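Local structure of ferritin light chain (Trichoplusia ni, 1Z6O) at residues Glu30-Tyr44 against His153-Phe167. The protein stores iron in soluble, non-toxic form within a secreted shell of twelve light and twelve heavy chains, the light chain probably helping to nucleate the ferrihydrite core. Sequence-based numbering, arbitrary orientation.
Sequences EYGSHGNVATELQAY and HLHDPEIAQYLEEEF. With CA (calcium ion), chain Z; FE (Fe (III) ion), chain Y.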
loop_
_atom_site.group_PDB
_atom_site.type_symbol
_atom_site.label_atom_id
_atom_site.label_comp_id
_atom_site.label_asym_id
_atom_site.label_seq_id
_atom_site.Cartn_x
_atom_site.Cartn_y
_atom_site.Cartn_z
ATOM N N GLU A 30 -19.132 -4.354 -56.717
ATOM C CA GLU A 30 -18.401 -4.319 -58.000
ATOM C C GLU A 30 -17.059 -3.562 -57.929
ATOM O O GLU A 30 -16.636 -2.893 -58.889
ATOM C CB GLU A 30 -19.281 -3.705 -59.089
ATOM C CG GLU A 30 -20.506 -4.551 -59.406
ATOM C CD GLU A 30 -21.369 -3.940 -60.485
ATOM O OE1 GLU A 30 -21.811 -2.784 -60.306
ATOM O OE2 GLU A 30 -21.604 -4.615 -61.512
ATOM N N TYR A 31 -16.392 -3.666 -56.785
ATOM C CA TYR A 31 -15.105 -3.006 -56.590
ATOM C C TYR A 31 -14.140 -3.483 -57.671
ATOM O O TYR A 31 -13.949 -4.684 -57.850
ATOM C CB TYR A 31 -14.531 -3.379 -55.220
ATOM C CG TYR A 31 -13.230 -2.695 -54.902
ATOM C CD1 TYR A 31 -13.210 -1.378 -54.457
ATOM C CD2 TYR A 31 -12.018 -3.363 -55.051
ATOM C CE1 TYR A 31 -12.018 -0.737 -54.167
ATOM C CE2 TYR A 31 -10.809 -2.727 -54.763
ATOM C CZ TYR A 31 -10.824 -1.412 -54.322
ATOM O OH TYR A 31 -9.644 -0.769 -54.051
ATOM N N GLY A 32 -13.528 -2.549 -58.386
ATOM C CA GLY A 32 -12.590 -2.934 -59.423
ATOM C C GLY A 32 -13.212 -3.184 -60.795
ATOM O O GLY A 32 -12.486 -3.231 -61.786
ATOM N N SER A 33 -14.537 -3.329 -60.865
ATOM C CA SER A 33 -15.230 -3.589 -62.138
ATOM C C SER A 33 -15.582 -2.340 -62.935
ATOM O O SER A 33 -15.485 -2.333 -64.159
ATOM C CB SER A 33 -16.517 -4.383 -61.895
ATOM O OG SER A 33 -16.230 -5.633 -61.298
ATOM N N HIS A 34 -16.012 -1.291 -62.247
ATOM C CA HIS A 34 -16.372 -0.047 -62.918
ATOM C C HIS A 34 -15.475 1.051 -62.375
ATOM O O HIS A 34 -15.058 0.996 -61.220
ATOM C CB HIS A 34 -17.833 0.326 -62.627
ATOM C CG HIS A 34 -18.826 -0.687 -63.100
ATOM N ND1 HIS A 34 -19.183 -0.819 -64.426
ATOM C CD2 HIS A 34 -19.532 -1.626 -62.426
ATOM C CE1 HIS A 34 -20.066 -1.793 -64.547
ATOM N NE2 HIS A 34 -20.295 -2.300 -63.349
ATOM N N GLY A 35 -15.177 2.043 -63.208
ATOM C CA GLY A 35 -14.354 3.152 -62.764
ATOM C C GLY A 35 -12.886 2.860 -62.517
ATOM O O GLY A 35 -12.385 1.771 -62.786
ATOM N N ASN A 36 -12.200 3.854 -61.967
ATOM C CA ASN A 36 -10.776 3.751 -61.708
ATOM C C ASN A 36 -10.420 3.739 -60.231
ATOM O O ASN A 36 -9.249 3.875 -59.893
ATOM C CB ASN A 36 -10.060 4.940 -62.345
ATOM C CG ASN A 36 -10.290 5.025 -63.837
ATOM O OD1 ASN A 36 -10.116 4.044 -64.555
ATOM N ND2 ASN A 36 -10.677 6.204 -64.311
ATOM N N VAL A 37 -11.403 3.577 -59.354
ATOM C CA VAL A 37 -11.084 3.632 -57.937
ATOM C C VAL A 37 -10.070 2.586 -57.494
ATOM O O VAL A 37 -9.133 2.912 -56.774
ATOM C CB VAL A 37 -12.353 3.536 -57.046
ATOM C CG1 VAL A 37 -12.989 2.174 -57.160
ATOM C CG2 VAL A 37 -11.977 3.792 -55.591
ATOM N N ALA A 38 -10.229 1.341 -57.938
ATOM C CA ALA A 38 -9.310 0.289 -57.513
ATOM C C ALA A 38 -7.879 0.536 -57.973
ATOM O O ALA A 38 -6.934 0.386 -57.192
ATOM C CB ALA A 38 -9.807 -1.079 -58.003
ATOM N N THR A 39 -7.698 0.924 -59.230
ATOM C CA THR A 39 -6.342 1.171 -59.703
ATOM C C THR A 39 -5.779 2.451 -59.090
ATOM O O THR A 39 -4.578 2.531 -58.818
ATOM C CB THR A 39 -6.279 1.257 -61.258
ATOM O OG1 THR A 39 -7.223 2.222 -61.717
ATOM C CG2 THR A 39 -6.618 -0.100 -61.881
ATOM N N GLU A 40 -6.626 3.454 -58.867
ATOM C CA GLU A 40 -6.132 4.696 -58.253
ATOM C C GLU A 40 -5.643 4.440 -56.819
ATOM O O GLU A 40 -4.667 5.042 -56.380
ATOM C CB GLU A 40 -7.226 5.770 -58.224
ATOM C CG GLU A 40 -7.520 6.362 -59.596
ATOM C CD GLU A 40 -6.320 7.090 -60.189
ATOM O OE1 GLU A 40 -6.164 7.046 -61.429
ATOM O OE2 GLU A 40 -5.540 7.714 -59.425
ATOM N N LEU A 41 -6.320 3.555 -56.092
ATOM C CA LEU A 41 -5.890 3.263 -54.726
ATOM C C LEU A 41 -4.509 2.602 -54.764
ATOM O O LEU A 41 -3.644 2.894 -53.937
ATOM C CB LEU A 41 -6.905 2.357 -54.027
ATOM C CG LEU A 41 -6.698 2.249 -52.508
ATOM C CD1 LEU A 41 -6.890 3.638 -51.865
ATOM C CD2 LEU A 41 -7.684 1.232 -51.915
ATOM N N GLN A 42 -4.289 1.710 -55.729
ATOM C CA GLN A 42 -2.978 1.074 -55.856
ATOM C C GLN A 42 -1.916 2.127 -56.176
ATOM O O GLN A 42 -0.817 2.099 -55.617
ATOM C CB GLN A 42 -2.989 0.024 -56.971
ATOM C CG GLN A 42 -3.841 -1.201 -56.655
ATOM C CD GLN A 42 -3.902 -2.156 -57.833
ATOM O OE1 GLN A 42 -2.883 -2.466 -58.430
ATOM N NE2 GLN A 42 -5.092 -2.632 -58.158
ATOM N N ALA A 43 -2.228 3.046 -57.087
ATOM C CA ALA A 43 -1.267 4.096 -57.440
ATOM C C ALA A 43 -1.025 5.042 -56.251
ATOM O O ALA A 43 0.019 5.685 -56.166
ATOM C CB ALA A 43 -1.772 4.904 -58.666
ATOM N N TYR A 44 -1.992 5.133 -55.343
ATOM C CA TYR A 44 -1.853 6.004 -54.167
ATOM C C TYR A 44 -0.841 5.379 -53.193
ATOM O O TYR A 44 -0.082 6.093 -52.534
ATOM C CB TYR A 44 -3.222 6.190 -53.487
ATOM C CG TYR A 44 -3.313 7.400 -52.562
ATOM C CD1 TYR A 44 -2.689 8.612 -52.893
ATOM C CD2 TYR A 44 -4.093 7.357 -51.409
ATOM C CE1 TYR A 44 -2.857 9.759 -52.093
ATOM C CE2 TYR A 44 -4.264 8.492 -50.600
ATOM C CZ TYR A 44 -3.647 9.686 -50.951
ATOM O OH TYR A 44 -3.832 10.808 -50.158
ATOM N N HIS A 153 -22.065 4.244 -62.612
ATOM C CA HIS A 153 -22.206 2.874 -62.130
ATOM C C HIS A 153 -21.321 2.490 -60.959
ATOM O O HIS A 153 -21.298 1.336 -60.539
ATOM C CB HIS A 153 -21.980 1.911 -63.292
ATOM C CG HIS A 153 -22.851 2.206 -64.471
ATOM N ND1 HIS A 153 -24.228 2.172 -64.402
ATOM C CD2 HIS A 153 -22.548 2.616 -65.725
ATOM C CE1 HIS A 153 -24.735 2.552 -65.561
ATOM N NE2 HIS A 153 -23.737 2.827 -66.381
ATOM N N LEU A 154 -20.588 3.452 -60.426
ATOM C CA LEU A 154 -19.726 3.153 -59.295
ATOM C C LEU A 154 -20.070 4.042 -58.107
ATOM O O LEU A 154 -20.086 5.266 -58.224
ATOM C CB LEU A 154 -18.255 3.359 -59.687
ATOM C CG LEU A 154 -17.197 3.396 -58.569
ATOM C CD1 LEU A 154 -17.190 2.093 -57.806
ATOM C CD2 LEU A 154 -15.827 3.653 -59.184
ATOM N N HIS A 155 -20.385 3.419 -56.977
ATOM C CA HIS A 155 -20.635 4.169 -55.753
ATOM C C HIS A 155 -19.995 3.329 -54.656
ATOM O O HIS A 155 -20.517 2.272 -54.293
ATOM C CB HIS A 155 -22.127 4.350 -55.462
ATOM C CG HIS A 155 -22.388 5.270 -54.309
ATOM N ND1 HIS A 155 -22.056 6.610 -54.342
ATOM C CD2 HIS A 155 -22.889 5.037 -53.070
ATOM C CE1 HIS A 155 -22.339 7.162 -53.173
ATOM N NE2 HIS A 155 -22.845 6.230 -52.382
ATOM N N ASP A 156 -18.849 3.778 -54.147
ATOM C CA ASP A 156 -18.171 3.016 -53.102
ATOM C C ASP A 156 -17.878 3.889 -51.887
ATOM O O ASP A 156 -16.810 4.492 -51.765
ATOM C CB ASP A 156 -16.878 2.399 -53.631
ATOM C CG ASP A 156 -16.427 1.230 -52.780
ATOM O OD1 ASP A 156 -16.239 1.434 -51.558
ATOM O OD2 ASP A 156 -16.288 0.107 -53.312
ATOM N N PRO A 157 -18.846 3.974 -50.974
ATOM C CA PRO A 157 -18.661 4.791 -49.775
ATOM C C PRO A 157 -17.686 4.188 -48.771
ATOM O O PRO A 157 -17.282 4.866 -47.829
ATOM C CB PRO A 157 -20.085 4.940 -49.225
ATOM C CG PRO A 157 -20.758 3.669 -49.660
ATOM C CD PRO A 157 -20.217 3.426 -51.060
ATOM N N GLU A 158 -17.303 2.926 -48.965
ATOM C CA GLU A 158 -16.334 2.311 -48.054
ATOM C C GLU A 158 -14.983 2.970 -48.340
ATOM O O GLU A 158 -14.266 3.366 -47.417
ATOM C CB GLU A 158 -16.252 0.795 -48.271
ATOM C CG GLU A 158 -15.505 0.048 -47.145
ATOM C CD GLU A 158 -13.976 0.183 -47.203
ATOM O OE1 GLU A 158 -13.351 0.225 -46.115
ATOM O OE2 GLU A 158 -13.391 0.227 -48.315
ATOM N N ILE A 159 -14.637 3.098 -49.617
ATOM C CA ILE A 159 -13.385 3.768 -49.986
ATOM C C ILE A 159 -13.467 5.244 -49.573
ATOM O O ILE A 159 -12.499 5.815 -49.067
ATOM C CB ILE A 159 -13.127 3.708 -51.517
ATOM C CG1 ILE A 159 -12.860 2.261 -51.952
ATOM C CG2 ILE A 159 -11.942 4.621 -51.883
ATOM C CD1 ILE A 159 -11.668 1.592 -51.229
ATOM N N ALA A 160 -14.622 5.871 -49.785
ATOM C CA ALA A 160 -14.774 7.278 -49.407
ATOM C C ALA A 160 -14.544 7.502 -47.904
ATOM O O ALA A 160 -13.803 8.406 -47.512
ATOM C CB ALA A 160 -16.168 7.787 -49.809
ATOM N N GLN A 161 -15.172 6.679 -47.065
ATOM C CA GLN A 161 -15.026 6.826 -45.612
ATOM C C GLN A 161 -13.592 6.501 -45.181
ATOM O O GLN A 161 -13.055 7.137 -44.271
ATOM C CB GLN A 161 -16.029 5.916 -44.876
ATOM C CG GLN A 161 -15.767 5.773 -43.365
ATOM C CD GLN A 161 -16.224 6.965 -42.503
ATOM O OE1 GLN A 161 -16.443 8.092 -42.982
ATOM N NE2 GLN A 161 -16.354 6.711 -41.206
ATOM N N TYR A 162 -12.977 5.508 -45.822
ATOM C CA TYR A 162 -11.584 5.156 -45.510
ATOM C C TYR A 162 -10.683 6.376 -45.781
ATOM O O TYR A 162 -9.847 6.745 -44.949
ATOM C CB TYR A 162 -11.138 3.972 -46.381
ATOM C CG TYR A 162 -9.649 3.676 -46.338
ATOM C CD1 TYR A 162 -9.010 3.352 -45.140
ATOM C CD2 TYR A 162 -8.891 3.683 -47.506
ATOM C CE1 TYR A 162 -7.633 3.037 -45.113
ATOM C CE2 TYR A 162 -7.528 3.367 -47.491
ATOM C CZ TYR A 162 -6.912 3.049 -46.296
ATOM O OH TYR A 162 -5.570 2.748 -46.302
ATOM N N LEU A 163 -10.855 7.015 -46.937
ATOM C CA LEU A 163 -10.053 8.196 -47.257
ATOM C C LEU A 163 -10.349 9.340 -46.288
ATOM O O LEU A 163 -9.435 10.022 -45.825
ATOM C CB LEU A 163 -10.322 8.665 -48.696
ATOM C CG LEU A 163 -9.833 7.707 -49.793
ATOM C CD1 LEU A 163 -10.384 8.155 -51.151
ATOM C CD2 LEU A 163 -8.289 7.683 -49.802
ATOM N N GLU A 164 -11.626 9.552 -45.979
ATOM C CA GLU A 164 -12.018 10.622 -45.067
ATOM C C GLU A 164 -11.371 10.467 -43.701
ATOM O O GLU A 164 -10.810 11.416 -43.159
ATOM C CB GLU A 164 -13.550 10.650 -44.894
ATOM C CG GLU A 164 -14.278 11.177 -46.143
ATOM C CD GLU A 164 -15.790 10.966 -46.114
ATOM O OE1 GLU A 164 -16.342 10.553 -45.073
ATOM O OE2 GLU A 164 -16.433 11.216 -47.153
ATOM N N GLU A 165 -11.439 9.256 -43.161
ATOM C CA GLU A 165 -10.911 8.970 -41.833
ATOM C C GLU A 165 -9.392 8.856 -41.714
ATOM O O GLU A 165 -8.789 9.384 -40.783
ATOM C CB GLU A 165 -11.513 7.658 -41.321
ATOM C CG GLU A 165 -13.010 7.690 -41.072
ATOM C CD GLU A 165 -13.349 8.357 -39.755
ATOM O OE1 GLU A 165 -12.486 8.324 -38.855
ATOM O OE2 GLU A 165 -14.470 8.894 -39.610
ATOM N N GLU A 166 -8.775 8.162 -42.656
ATOM C CA GLU A 166 -7.342 7.912 -42.573
ATOM C C GLU A 166 -6.419 8.877 -43.280
ATOM O O GLU A 166 -5.221 8.879 -43.014
ATOM C CB GLU A 166 -7.055 6.496 -43.084
ATOM C CG GLU A 166 -7.811 5.420 -42.332
ATOM C CD GLU A 166 -7.504 5.442 -40.845
ATOM O OE1 GLU A 166 -6.305 5.426 -40.484
ATOM O OE2 GLU A 166 -8.458 5.477 -40.039
ATOM N N PHE A 167 -6.951 9.692 -44.184
ATOM C CA PHE A 167 -6.091 10.610 -44.922
ATOM C C PHE A 167 -6.520 12.067 -44.901
ATOM O O PHE A 167 -5.770 12.950 -44.493
ATOM C CB PHE A 167 -5.994 10.169 -46.391
ATOM C CG PHE A 167 -5.345 8.824 -46.572
ATOM C CD1 PHE A 167 -6.089 7.649 -46.436
ATOM C CD2 PHE A 167 -3.972 8.731 -46.786
ATOM C CE1 PHE A 167 -5.468 6.392 -46.504
ATOM C CE2 PHE A 167 -3.339 7.482 -46.853
ATOM C CZ PHE A 167 -4.093 6.310 -46.710
HETATM CA CA CA Z . -17.602 10.328 -43.219
HETATM FE FE FE Y . -15.298 9.009 -37.589
#
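Y31 turns its ring edge to D156, CD1 lying 3.6 Å from OD2, where the first and fourth long helices of the ferritin four-helix bundle begin. D156 OD2 also forms a salt bridge with R97, while OD1 N-caps helix 157-167 by accepting from I159 N with an N-H...OD1 angle of 162°. No hydrogen bond crosses between the segments, and most of the contact is apolar packing. H34 receives H153 CB over one imidazole face, a CH-pi contact 14° off the ring normal. L154 CD2 lies 3.4 Å from H34 O and also meets V37 CG1, whereas V37 CG2, anti to the backbone N, meets I159 CG2 at 3.8 Å. L41 CD2 and I159 CD1 then approach tip to tip at 4.1 Å. Because CG1, CG2 and CD1 of I159 make these contacts, trimming it to an alanine would probably leave a gap between Y31, V37 and L41. The axes of helix segments 37-44 and 157-167 come within 12.0 Å at 25°, near-parallel. Away from segment 30-44, Q161 and E164 bind calcium and E165 iron, each metal shared with two neighbouring subunits. Y44, its hydroxyl hydrogen-bonded to L136 O, places CE2 over one face of the F167 ring, 3.8 Å from CD2.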